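Local coordinates for esterase (Uncultured bacterium, PDB 5EGN), which hydrolyses carboxylic esters and degrades N-acyl homoserine lactones, the signal molecules of bacterial quorum sensing, at residues G32-F37 with G241-L246; A149-S154 with Q245-S250; S67-A72 with A99-L104; S118-G123 with W193-R198. The protein carries 2 engineered substitutions. One frame throughout, in Å; residues are numbered along the deposited sequence.

Contact 1: G32-F37 with G241-L246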
loop_
_atom_site.group_PDB
_atom_site.type_symbol
_atom_site.label_atom_id
_atom_site.label_comp_id
_atom_site.label_asym_id
_atom_site.label_seq_id
_atom_site.Cartn_x
_atom_site.Cartn_y
_atom_site.Cartn_z
ATOM N N GLY A 32 6.121 -4.381 1.218
ATOM C CA GLY A 32 6.321 -3.189 0.411
ATOM C C GLY A 32 5.192 -2.176 0.457
ATOM O O GLY A 32 5.407 -0.981 0.218
ATOM N N GLY A 33 3.991 -2.649 0.777
ATOM C CA GLY A 33 2.821 -1.793 0.853
ATOM C C GLY A 33 3.054 -0.568 1.720
ATOM O O GLY A 33 2.585 0.520 1.405
ATOM N N ILE A 34 3.810 -0.748 2.801
ATOM C CA ILE A 34 4.132 0.332 3.740
ATOM C C ILE A 34 4.684 1.599 3.067
ATOM O O ILE A 34 4.656 2.677 3.661
ATOM C CB ILE A 34 5.155 -0.149 4.808
ATOM C CG1 ILE A 34 5.108 0.734 6.060
ATOM C CG2 ILE A 34 6.564 -0.202 4.230
ATOM C CD1 ILE A 34 5.974 0.234 7.195
ATOM N N TRP A 35 5.167 1.475 1.833
ATOM C CA TRP A 35 5.739 2.619 1.130
ATOM C C TRP A 35 4.741 3.321 0.208
ATOM O O TRP A 35 5.150 4.078 -0.680
ATOM C CB TRP A 35 6.958 2.177 0.318
ATOM C CG TRP A 35 8.053 1.594 1.151
ATOM C CD1 TRP A 35 8.478 0.299 1.154
ATOM C CD2 TRP A 35 8.862 2.286 2.111
ATOM N NE1 TRP A 35 9.507 0.143 2.050
ATOM C CE2 TRP A 35 9.761 1.348 2.652
ATOM C CE3 TRP A 35 8.915 3.610 2.564
ATOM C CZ2 TRP A 35 10.703 1.686 3.622
ATOM C CZ3 TRP A 35 9.852 3.945 3.529
ATOM C CH2 TRP A 35 10.734 2.986 4.046
ATOM N N TYR A 36 3.446 3.083 0.432
ATOM C CA TYR A 36 2.392 3.572 -0.459
ATOM C C TYR A 36 2.465 5.079 -0.686
ATOM O O TYR A 36 2.295 5.552 -1.806
ATOM C CB TYR A 36 1.000 3.198 0.082
ATOM C CG TYR A 36 -0.134 3.701 -0.792
ATOM C CD1 TYR A 36 -0.370 3.140 -2.041
ATOM C CD2 TYR A 36 -0.945 4.753 -0.384
ATOM C CE1 TYR A 36 -1.385 3.605 -2.856
ATOM C CE2 TYR A 36 -1.967 5.225 -1.196
ATOM C CZ TYR A 36 -2.179 4.645 -2.428
ATOM O OH TYR A 36 -3.187 5.105 -3.239
ATOM N N PHE A 37 2.731 5.831 0.374
ATOM C CA PHE A 37 2.748 7.283 0.254
ATOM C C PHE A 37 4.066 7.819 -0.297
ATOM O O PHE A 37 4.160 8.997 -0.639
ATOM C CB PHE A 37 2.457 7.937 1.602
ATOM C CG PHE A 37 1.077 7.668 2.125
ATOM C CD1 PHE A 37 -0.032 8.255 1.538
ATOM C CD2 PHE A 37 0.891 6.831 3.210
ATOM C CE1 PHE A 37 -1.304 8.005 2.025
ATOM C CE2 PHE A 37 -0.375 6.579 3.701
ATOM C CZ PHE A 37 -1.474 7.166 3.109
ATOM N N GLY A 241 7.487 7.601 16.079
ATOM C CA GLY A 241 8.080 6.371 16.572
ATOM C C GLY A 241 8.898 5.654 15.507
ATOM O O GLY A 241 9.891 6.189 15.015
ATOM N N HIS A 242 8.473 4.447 15.141
ATOM C CA HIS A 242 9.243 3.585 14.245
ATOM C C HIS A 242 8.924 3.820 12.773
ATOM O O HIS A 242 9.711 3.465 11.897
ATOM C CB HIS A 242 8.990 2.113 14.591
ATOM C CG HIS A 242 10.108 1.194 14.212
ATOM N ND1 HIS A 242 11.393 1.347 14.693
ATOM C CD2 HIS A 242 10.135 0.100 13.415
ATOM C CE1 HIS A 242 12.161 0.393 14.201
ATOM N NE2 HIS A 242 11.422 -0.378 13.423
ATOM N N PHE A 243 7.774 4.424 12.498
ATOM C CA PHE A 243 7.296 4.521 11.125
ATOM C C PHE A 243 7.048 5.958 10.677
ATOM O O PHE A 243 5.905 6.365 10.480
ATOM C CB PHE A 243 6.020 3.696 10.964
ATOM C CG PHE A 243 6.102 2.333 11.591
ATOM C CD1 PHE A 243 6.728 1.288 10.933
ATOM C CD2 PHE A 243 5.554 2.098 12.842
ATOM C CE1 PHE A 243 6.804 0.034 11.510
ATOM C CE2 PHE A 243 5.626 0.848 13.423
ATOM C CZ PHE A 243 6.254 -0.185 12.757
ATOM N N TYR A 244 8.129 6.711 10.502
ATOM C CA TYR A 244 8.056 8.096 10.045
ATOM C C TYR A 244 7.326 8.217 8.707
ATOM O O TYR A 244 6.608 9.189 8.470
ATOM C CB TYR A 244 9.467 8.682 9.929
ATOM C CG TYR A 244 9.525 10.186 9.762
ATOM C CD1 TYR A 244 8.450 10.992 10.113
ATOM C CD2 TYR A 244 10.660 10.800 9.247
ATOM C CE1 TYR A 244 8.504 12.365 9.958
ATOM C CE2 TYR A 244 10.723 12.170 9.089
ATOM C CZ TYR A 244 9.645 12.948 9.446
ATOM O OH TYR A 244 9.707 14.314 9.290
ATOM N N GLN A 245 7.501 7.225 7.839
ATOM C CA GLN A 245 6.913 7.278 6.504
ATOM C C GLN A 245 5.395 7.115 6.545
ATOM O O GLN A 245 4.705 7.428 5.576
ATOM C CB GLN A 245 7.531 6.210 5.595
ATOM C CG GLN A 245 7.010 4.799 5.813
ATOM C CD GLN A 245 7.775 4.046 6.882
ATOM O OE1 GLN A 245 7.911 4.514 8.010
ATOM N NE2 GLN A 245 8.287 2.874 6.526
ATOM N N LEU A 246 4.879 6.631 7.671
ATOM C CA LEU A 246 3.437 6.476 7.842
ATOM C C LEU A 246 2.863 7.485 8.834
ATOM O O LEU A 246 1.737 7.956 8.669
ATOM C CB LEU A 246 3.098 5.057 8.301
ATOM C CG LEU A 246 3.025 3.980 7.218
ATOM C CD1 LEU A 246 2.567 2.661 7.818
ATOM C CD2 LEU A 246 2.095 4.416 6.098
#
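Ile34 and Trp35 meet Gln245 where two loops of this alpha/beta hydrolase fold come together: one leads from strand 21-25 into helix 36-39, the other carries His242 from strand 233-237 into helix 244-247. The contact is buried and has no hydrogen bond across it, so side-chain shape does the work. Gln245 is bent: CG stands between the backbone N and the carbonyl carbon (chi1 78°), and a further bend at chi2 (-88°) brings the NE2 end of the amide over one face of the Trp35 indole, near the rim. The two planes are 30° apart, with NE2 3.5 Å from Trp35 CH2. That NE2 is buried but satisfied, since it donates to Asn92 OD1. Ile34 is stretched out, and its CD1 reaches Gln245 NE2 at 3.6 Å and also Phe243 CD1 at 4.0 Å. Further back on the same branch, Ile34 CG1 packs on Leu246 CD1 at 3.6 Å, while Ile34 CG2 sits over the rim of the same Trp35 face. His242 bonds through ND1 to Asp214 and touches Ser93, consistent with the catalytic triad of the family. Leu246 also meets Phe37 of the second subunit. Within this chain, the other methyl of Leu246, CD2, comes in at the edge of the Phe37 ring, near its plane, 4.0 Å from Phe37 CD2.

Contact 2: A149-S154 with Q245-S250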
loop_
_atom_site.group_PDB
_atom_site.type_symbol
_atom_site.label_atom_id
_atom_site.label_comp_id
_atom_site.label_asym_id
_atom_site.label_seq_id
_atom_site.Cartn_x
_atom_site.Cartn_y
_atom_site.Cartn_z
ATOM N N ALA A 149 6.353 1.348 19.234
ATOM C CA ALA A 149 6.816 1.644 17.881
ATOM C C ALA A 149 6.155 2.889 17.301
ATOM O O ALA A 149 6.595 3.412 16.276
ATOM C CB ALA A 149 6.566 0.453 16.971
ATOM N N VAL A 150 5.094 3.359 17.947
ATOM C CA VAL A 150 4.405 4.556 17.484
ATOM C C VAL A 150 4.325 5.598 18.592
ATOM O O VAL A 150 4.253 5.258 19.773
ATOM C CB VAL A 150 2.987 4.233 16.973
ATOM C CG1 VAL A 150 3.055 3.519 15.631
ATOM C CG2 VAL A 150 2.229 3.395 17.991
ATOM N N SER A 151 4.346 6.868 18.207
ATOM C CA SER A 151 4.284 7.953 19.176
ATOM C C SER A 151 2.884 8.075 19.761
ATOM O O SER A 151 1.928 7.513 19.224
ATOM C CB SER A 151 4.703 9.277 18.535
ATOM O OG SER A 151 3.728 9.733 17.615
ATOM N N ALA A 152 2.770 8.805 20.865
ATOM C CA ALA A 152 1.482 9.041 21.501
ATOM C C ALA A 152 0.568 9.827 20.568
ATOM O O ALA A 152 -0.628 9.545 20.465
ATOM C CB ALA A 152 1.666 9.781 22.819
ATOM N N ARG A 153 1.150 10.807 19.882
ATOM C CA ARG A 153 0.425 11.623 18.917
ATOM C C ARG A 153 -0.115 10.763 17.779
ATOM O O ARG A 153 -1.226 10.982 17.294
ATOM C CB ARG A 153 1.336 12.722 18.374
ATOM C CG ARG A 153 0.661 13.739 17.474
ATOM C CD ARG A 153 1.657 14.818 17.094
ATOM N NE ARG A 153 1.137 15.745 16.095
ATOM C CZ ARG A 153 1.127 17.066 16.243
ATOM N NH1 ARG A 153 1.607 17.615 17.352
ATOM N NH2 ARG A 153 0.637 17.841 15.284
ATOM N N SER A 154 0.677 9.780 17.364
ATOM C CA SER A 154 0.257 8.845 16.327
ATOM C C SER A 154 -0.839 7.919 16.841
ATOM O O SER A 154 -1.763 7.579 16.106
ATOM C CB SER A 154 1.446 8.027 15.823
ATOM O OG SER A 154 2.378 8.851 15.145
ATOM N N GLN A 245 7.501 7.225 7.839
ATOM C CA GLN A 245 6.913 7.278 6.504
ATOM C C GLN A 245 5.395 7.115 6.545
ATOM O O GLN A 245 4.705 7.428 5.576
ATOM C CB GLN A 245 7.531 6.210 5.595
ATOM C CG GLN A 245 7.010 4.799 5.813
ATOM C CD GLN A 245 7.775 4.046 6.882
ATOM O OE1 GLN A 245 7.911 4.514 8.010
ATOM N NE2 GLN A 245 8.287 2.874 6.526
ATOM N N LEU A 246 4.879 6.631 7.671
ATOM C CA LEU A 246 3.437 6.476 7.842
ATOM C C LEU A 246 2.863 7.485 8.834
ATOM O O LEU A 246 1.737 7.956 8.669
ATOM C CB LEU A 246 3.098 5.057 8.301
ATOM C CG LEU A 246 3.025 3.980 7.218
ATOM C CD1 LEU A 246 2.567 2.661 7.818
ATOM C CD2 LEU A 246 2.095 4.416 6.098
ATOM N N GLU A 247 3.636 7.809 9.865
ATOM C CA GLU A 247 3.176 8.718 10.912
ATOM C C GLU A 247 3.083 10.157 10.405
ATOM O O GLU A 247 2.100 10.852 10.666
ATOM C CB GLU A 247 4.098 8.634 12.130
ATOM C CG GLU A 247 4.049 7.277 12.831
ATOM C CD GLU A 247 4.905 7.230 14.081
ATOM O OE1 GLU A 247 5.829 6.389 14.135
ATOM O OE2 GLU A 247 4.647 8.021 15.012
ATOM N N ARG A 248 4.111 10.604 9.692
ATOM C CA ARG A 248 4.091 11.918 9.053
ATOM C C ARG A 248 4.654 11.819 7.637
ATOM O O ARG A 248 5.753 12.304 7.371
ATOM C CB ARG A 248 4.889 12.941 9.870
ATOM C CG ARG A 248 4.470 13.046 11.330
ATOM C CD ARG A 248 5.124 14.231 12.023
ATOM N NE ARG A 248 4.611 15.503 11.523
ATOM C CZ ARG A 248 3.489 16.073 11.952
ATOM N NH1 ARG A 248 2.758 15.485 12.888
ATOM N NH2 ARG A 248 3.096 17.233 11.442
ATOM N N PRO A 249 3.894 11.193 6.723
ATOM C CA PRO A 249 4.349 10.820 5.376
ATOM C C PRO A 249 4.920 11.967 4.540
ATOM O O PRO A 249 5.989 11.804 3.954
ATOM C CB PRO A 249 3.077 10.269 4.724
ATOM C CG PRO A 249 2.246 9.797 5.863
ATOM C CD PRO A 249 2.494 10.793 6.952
ATOM N N SER A 250 4.221 13.097 4.481
ATOM C CA SER A 250 4.661 14.224 3.659
ATOM C C SER A 250 6.000 14.798 4.124
ATOM O O SER A 250 6.843 15.171 3.306
ATOM C CB SER A 250 3.599 15.324 3.650
ATOM O OG SER A 250 2.494 14.960 2.842
#
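Glu247 points its carboxylate into the turn that starts helix 152-157, facing Ser151 and Ser154. This is the tight half of the contact. The Glu247 chain runs extended beyond CG and brings OE2 up to Ser154 OG, a probable hydrogen bond whose modelled length is doubtful. A weak but straight bond joins Ser151 N to the same Glu247 OE2, at 3.4 Å and 169°. Ser151 is the N-cap: its OG accepts from Ser154 N at 3.1 Å and also bonds to Asp239 O. The other carboxylate oxygen, OE1, accepts from the backbone N of Gly241 and of Phe243, so both oxygens have donors, which would help to stabilise a buried charge. On the partly exposed side the packing is loose. There Arg153 NE comes within 3.6 Å of Arg248 NH1, two like charges with guanidinium planes 79° apart. Each has an acid of its own: Arg248 forms a salt bridge with Glu251, and Arg153 a long, weak ion pair with Asp239. The contact joins the first turn of helix 152-157 to the junction of helices 244-247 and 249-257, with Ile161 of helix 159-168 packed against Val150 and Glu247.

Contact 3: S67-A72 with A99-L104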
loop_
_atom_site.group_PDB
_atom_site.type_symbol
_atom_site.label_atom_id
_atom_site.label_comp_id
_atom_site.label_asym_id
_atom_site.label_seq_id
_atom_site.Cartn_x
_atom_site.Cartn_y
_atom_site.Cartn_z
ATOM N N SER A 67 19.770 -14.402 6.754
ATOM C CA SER A 67 20.841 -13.498 7.141
ATOM C C SER A 67 20.656 -12.195 6.379
ATOM O O SER A 67 20.053 -12.180 5.305
ATOM C CB SER A 67 22.215 -14.105 6.853
ATOM O OG SER A 67 22.436 -14.234 5.460
ATOM N N ILE A 68 21.168 -11.104 6.935
ATOM C CA ILE A 68 21.058 -9.802 6.291
ATOM C C ILE A 68 21.815 -9.803 4.963
ATOM O O ILE A 68 21.435 -9.112 4.016
ATOM C CB ILE A 68 21.589 -8.684 7.210
ATOM C CG1 ILE A 68 20.867 -8.730 8.557
ATOM C CG2 ILE A 68 21.397 -7.321 6.575
ATOM C CD1 ILE A 68 19.370 -8.548 8.449
ATOM N N MET A 69 22.872 -10.606 4.896
ATOM C CA MET A 69 23.655 -10.742 3.674
ATOM C C MET A 69 22.819 -11.357 2.552
ATOM O O MET A 69 22.882 -10.919 1.402
ATOM C CB MET A 69 24.904 -11.591 3.924
ATOM C CG MET A 69 25.788 -11.100 5.059
ATOM S SD MET A 69 25.276 -11.729 6.672
ATOM C CE MET A 69 26.484 -10.951 7.739
ATOM N N GLU A 70 22.033 -12.372 2.896
ATOM C CA GLU A 70 21.169 -13.036 1.925
ATOM C C GLU A 70 20.061 -12.101 1.429
ATOM O O GLU A 70 19.727 -12.096 0.238
ATOM C CB GLU A 70 20.577 -14.311 2.533
ATOM C CG GLU A 70 21.569 -15.474 2.568
ATOM C CD GLU A 70 21.132 -16.599 3.485
ATOM O OE1 GLU A 70 20.895 -16.330 4.682
ATOM O OE2 GLU A 70 21.037 -17.753 3.012
ATOM N N HIS A 71 19.498 -11.318 2.346
ATOM C CA HIS A 71 18.542 -10.271 1.991
ATOM C C HIS A 71 19.163 -9.294 0.995
ATOM O O HIS A 71 18.554 -8.937 -0.027
ATOM C CB HIS A 71 18.080 -9.514 3.238
ATOM C CG HIS A 71 17.015 -10.215 4.022
ATOM N ND1 HIS A 71 15.769 -10.492 3.502
ATOM C CD2 HIS A 71 17.000 -10.675 5.296
ATOM C CE1 HIS A 71 15.037 -11.100 4.418
ATOM N NE2 HIS A 71 15.762 -11.225 5.515
ATOM N N ALA A 72 20.382 -8.868 1.311
ATOM C CA ALA A 72 21.131 -7.957 0.456
ATOM C C ALA A 72 21.330 -8.554 -0.931
ATOM O O ALA A 72 21.243 -7.848 -1.935
ATOM C CB ALA A 72 22.469 -7.616 1.089
ATOM N N ALA A 99 20.420 -2.382 3.838
ATOM C CA ALA A 99 21.111 -1.316 3.121
ATOM C C ALA A 99 22.571 -1.188 3.560
ATOM O O ALA A 99 23.463 -1.011 2.729
ATOM C CB ALA A 99 20.383 0.007 3.315
ATOM N N MET A 100 22.811 -1.275 4.865
ATOM C CA MET A 100 24.168 -1.169 5.400
ATOM C C MET A 100 25.041 -2.339 4.942
ATOM O O MET A 100 26.180 -2.146 4.494
ATOM C CB MET A 100 24.137 -1.091 6.929
ATOM C CG MET A 100 23.670 0.259 7.463
ATOM S SD MET A 100 23.806 0.444 9.254
ATOM C CE MET A 100 22.399 -0.514 9.811
ATOM N N GLN A 101 24.496 -3.547 5.050
ATOM C CA GLN A 101 25.165 -4.743 4.553
ATOM C C GLN A 101 25.469 -4.597 3.065
ATOM O O GLN A 101 26.507 -5.048 2.580
ATOM C CB GLN A 101 24.302 -5.981 4.798
ATOM C CG GLN A 101 25.058 -7.286 4.688
ATOM C CD GLN A 101 26.140 -7.408 5.737
ATOM O OE1 GLN A 101 25.869 -7.332 6.935
ATOM N NE2 GLN A 101 27.378 -7.581 5.293
ATOM N N LEU A 102 24.551 -3.954 2.350
ATOM C CA LEU A 102 24.718 -3.710 0.924
ATOM C C LEU A 102 25.869 -2.739 0.674
ATOM O O LEU A 102 26.594 -2.873 -0.310
ATOM C CB LEU A 102 23.417 -3.173 0.321
ATOM C CG LEU A 102 23.257 -3.205 -1.201
ATOM C CD1 LEU A 102 21.793 -3.369 -1.562
ATOM C CD2 LEU A 102 23.816 -1.947 -1.842
ATOM N N ASN A 103 26.030 -1.763 1.561
ATOM C CA ASN A 103 27.166 -0.848 1.485
ATOM C C ASN A 103 28.476 -1.574 1.760
ATOM O O ASN A 103 29.524 -1.221 1.215
ATOM C CB ASN A 103 26.999 0.311 2.469
ATOM C CG ASN A 103 26.244 1.478 1.871
ATOM O OD1 ASN A 103 26.832 2.507 1.537
ATOM N ND2 ASN A 103 24.933 1.325 1.726
ATOM N N LEU A 104 28.406 -2.593 2.611
ATOM C CA LEU A 104 29.583 -3.389 2.948
ATOM C C LEU A 104 30.027 -4.294 1.799
ATOM O O LEU A 104 31.206 -4.318 1.443
ATOM C CB LEU A 104 29.309 -4.230 4.197
ATOM C CG LEU A 104 29.880 -3.690 5.509
ATOM C CD1 LEU A 104 29.605 -2.207 5.637
ATOM C CD2 LEU A 104 29.313 -4.440 6.705
#
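Glu70 OE1 is gripped by two donors of Ser67 in the turn whose Ile68 and Met69 lie against Gln101: Ser67 OG at 2.7 Å and Ser67 N at 3.0 Å, both on the anti side of the carboxylate. Ser67 OG in turn accepts from Glu70 N at 3.2 Å, which completes a capping box at the start of helix 68-81. Most of the contact across the helices falls on Gln101. Its CG stands opposite the backbone N (chi1 -163°), which carries the chain out to the neighbouring helix, and a bend at chi2 then turns the amide alongside Met69. Ile68 CG2 packs on Gln101 CB at 3.7 Å, and Met69 CG touches the amide carbon, Gln101 CD, at 3.8 Å. In the alpha/beta hydrolase fold these helices come before and after strand 87-92, and here their short segments cross at -79° with axes 8.6 Å apart. Gln101 OE1 accepts from Trp193 NE1, so a serine in place of Gln101 would probably leave that indole N-H without its acceptor and open a gap beside Met69. Where the backbones come nearest, Ala72 lets the helices close in, its CB lying 4.4 Å from Leu102 N.

Contact 4: S118-G123 with W193-R198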
loop_
_atom_site.group_PDB
_atom_site.type_symbol
_atom_site.label_atom_id
_atom_site.label_comp_id
_atom_site.label_asym_id
_atom_site.label_seq_id
_atom_site.Cartn_x
_atom_site.Cartn_y
_atom_site.Cartn_z
ATOM N N SER A 118 16.735 2.382 12.541
ATOM C CA SER A 118 17.452 1.113 12.521
ATOM C C SER A 118 18.590 1.098 13.535
ATOM O O SER A 118 18.744 2.026 14.329
ATOM C CB SER A 118 17.994 0.827 11.121
ATOM O OG SER A 118 18.443 -0.512 11.015
ATOM N N GLY A 119 19.385 0.033 13.497
ATOM C CA GLY A 119 20.492 -0.137 14.420
ATOM C C GLY A 119 21.270 -1.404 14.119
ATOM O O GLY A 119 20.995 -2.091 13.134
ATOM N N THR A 120 22.245 -1.715 14.966
ATOM C CA THR A 120 23.013 -2.947 14.819
ATOM C C THR A 120 23.278 -3.559 16.191
ATOM O O THR A 120 23.314 -2.850 17.196
ATOM C CB THR A 120 24.344 -2.707 14.076
ATOM O OG1 THR A 120 24.960 -3.964 13.772
ATOM C CG2 THR A 120 25.292 -1.872 14.917
ATOM N N GLY A 121 23.459 -4.876 16.226
ATOM C CA GLY A 121 23.552 -5.593 17.485
ATOM C C GLY A 121 22.279 -5.377 18.278
ATOM O O GLY A 121 22.314 -5.124 19.482
ATOM N N LEU A 122 21.148 -5.470 17.584
ATOM C CA LEU A 122 19.851 -5.137 18.159
ATOM C C LEU A 122 19.481 -6.071 19.302
ATOM O O LEU A 122 18.939 -5.637 20.318
ATOM C CB LEU A 122 18.768 -5.185 17.081
ATOM C CG LEU A 122 17.561 -4.266 17.277
ATOM C CD1 LEU A 122 17.955 -2.820 17.020
ATOM C CD2 LEU A 122 16.412 -4.686 16.376
ATOM N N GLY A 123 19.781 -7.353 19.128
ATOM C CA GLY A 123 19.415 -8.370 20.096
ATOM C C GLY A 123 19.973 -8.151 21.489
ATOM O O GLY A 123 19.278 -8.383 22.479
ATOM N N TRP A 193 22.570 -9.837 13.852
ATOM C CA TRP A 193 23.414 -9.089 12.923
ATOM C C TRP A 193 24.095 -7.913 13.614
ATOM O O TRP A 193 23.433 -7.053 14.190
ATOM C CB TRP A 193 22.584 -8.597 11.739
ATOM C CG TRP A 193 23.350 -7.835 10.708
ATOM C CD1 TRP A 193 24.172 -8.352 9.749
ATOM C CD2 TRP A 193 23.341 -6.417 10.508
ATOM N NE1 TRP A 193 24.686 -7.341 8.973
ATOM C CE2 TRP A 193 24.190 -6.145 9.418
ATOM C CE3 TRP A 193 22.702 -5.353 11.149
ATOM C CZ2 TRP A 193 24.416 -4.850 8.956
ATOM C CZ3 TRP A 193 22.929 -4.070 10.690
ATOM C CH2 TRP A 193 23.777 -3.829 9.604
ATOM N N ASN A 194 25.422 -7.881 13.552
ATOM C CA ASN A 194 26.197 -6.886 14.281
ATOM C C ASN A 194 27.431 -6.433 13.503
ATOM O O ASN A 194 28.343 -7.221 13.258
ATOM C CB ASN A 194 26.604 -7.449 15.646
ATOM C CG ASN A 194 27.126 -6.386 16.591
ATOM O OD1 ASN A 194 27.766 -5.423 16.176
ATOM N ND2 ASN A 194 26.854 -6.561 17.878
ATOM N N ILE A 195 27.455 -5.160 13.123
ATOM C CA ILE A 195 28.583 -4.602 12.385
ATOM C C ILE A 195 29.114 -3.329 13.039
ATOM O O ILE A 195 29.547 -2.402 12.352
ATOM C CB ILE A 195 28.211 -4.289 10.919
ATOM C CG1 ILE A 195 27.058 -3.284 10.852
ATOM C CG2 ILE A 195 27.848 -5.564 10.177
ATOM C CD1 ILE A 195 27.009 -2.506 9.554
ATOM N N LYS A 196 29.086 -3.294 14.368
ATOM C CA LYS A 196 29.568 -2.141 15.129
ATOM C C LYS A 196 30.987 -1.734 14.743
ATOM O O LYS A 196 31.294 -0.548 14.638
ATOM C CB LYS A 196 29.516 -2.430 16.632
ATOM C CG LYS A 196 28.116 -2.491 17.225
ATOM C CD LYS A 196 28.165 -2.893 18.694
ATOM C CE LYS A 196 26.794 -2.798 19.353
ATOM N NZ LYS A 196 26.072 -4.099 19.384
ATOM N N ASP A 197 31.845 -2.721 14.523
ATOM C CA ASP A 197 33.251 -2.466 14.230
ATOM C C ASP A 197 33.480 -2.094 12.768
ATOM O O ASP A 197 34.531 -1.564 12.411
ATOM C CB ASP A 197 34.087 -3.695 14.590
ATOM C CG ASP A 197 33.465 -4.981 14.089
ATOM O OD1 ASP A 197 32.219 -5.084 14.090
ATOM O OD2 ASP A 197 34.221 -5.894 13.695
ATOM N N ARG A 198 32.487 -2.367 11.930
ATOM C CA ARG A 198 32.636 -2.195 10.492
ATOM C C ARG A 198 31.859 -0.992 9.962
ATOM O O ARG A 198 31.849 -0.734 8.759
ATOM C CB ARG A 198 32.194 -3.471 9.769
ATOM C CG ARG A 198 33.080 -4.678 10.062
ATOM C CD ARG A 198 32.470 -5.978 9.553
ATOM N NE ARG A 198 31.491 -6.541 10.481
ATOM C CZ ARG A 198 30.830 -7.674 10.266
ATOM N NH1 ARG A 198 31.037 -8.364 9.152
ATOM N NH2 ARG A 198 29.958 -8.118 11.162
HETATM O O HOH W 1 21.175 -6.373 14.943
#
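Thr120 turns OG1 to the far side from its own backbone N (chi1 -171°), which aims it at Ile195 N; Asn194, with CG swung the same way (chi1 -167°), lays its amide beside Gly121. The Ile195 N to Thr120 OG1 bond is 2.8 Å long and nearly straight at 162°. The same hydroxyl donates weakly to Trp193 O, so Thr120 faces the other loop as both acceptor and donor. Trp193 O takes several donors: Gly121 N reaches it in the carbonyl plane at 3.0 Å, and a water that accepts from Leu122 N also donates to it. Beside these bonds the Trp193 ring presents its edge to Gly119 O, which lies 3.7 Å from CZ3, while Ile195 CG2 covers part of one face; Trp193 NE1 is turned to Gln101. Thr120 CG2, for its part, packs on Lys196 CG at 3.7 Å, and the lysine runs on to a salt bridge with Glu124. Asn194 OD1 accepts from Lys196 N at 3.1 Å, forming an Asx turn. A leucine at Asn194 would probably leave Lys196 N without this partner and free the turn to shift, disturbing the packing of Lys196 on Thr120. Between the two segments runs a largely helical excursion with no strand, leaving after strand 110-116 and returning before strand 206-211, the place where alpha/beta hydrolases typically insert their cap.

The four contacts fall into two pairs well apart in one alpha/beta hydrolase domain; contact 1 lies across the chain's centre from both contacts 3 and 4. Contacts 1 and 2, centres 9 Å apart, share Gln245, Leu246 and helix 244-247, and both touch the second subunit. Contacts 3 and 4, centres 12 Å apart, meet largely through Trp193, with Leu104 on Ile195 as well. Between the pairs the centres lie 21 to 27 Å apart. Along the chain contact 1 closes the long loop from 32-37 to 241-246, and contacts 3 and 4 are nested inside it in series; contacts 2 and 4 interleave. The helical region between strands 110-116 and 206-211 is thus joined to the rest of the domain through 149-154 in contact 2 and 193-198 in contact 4.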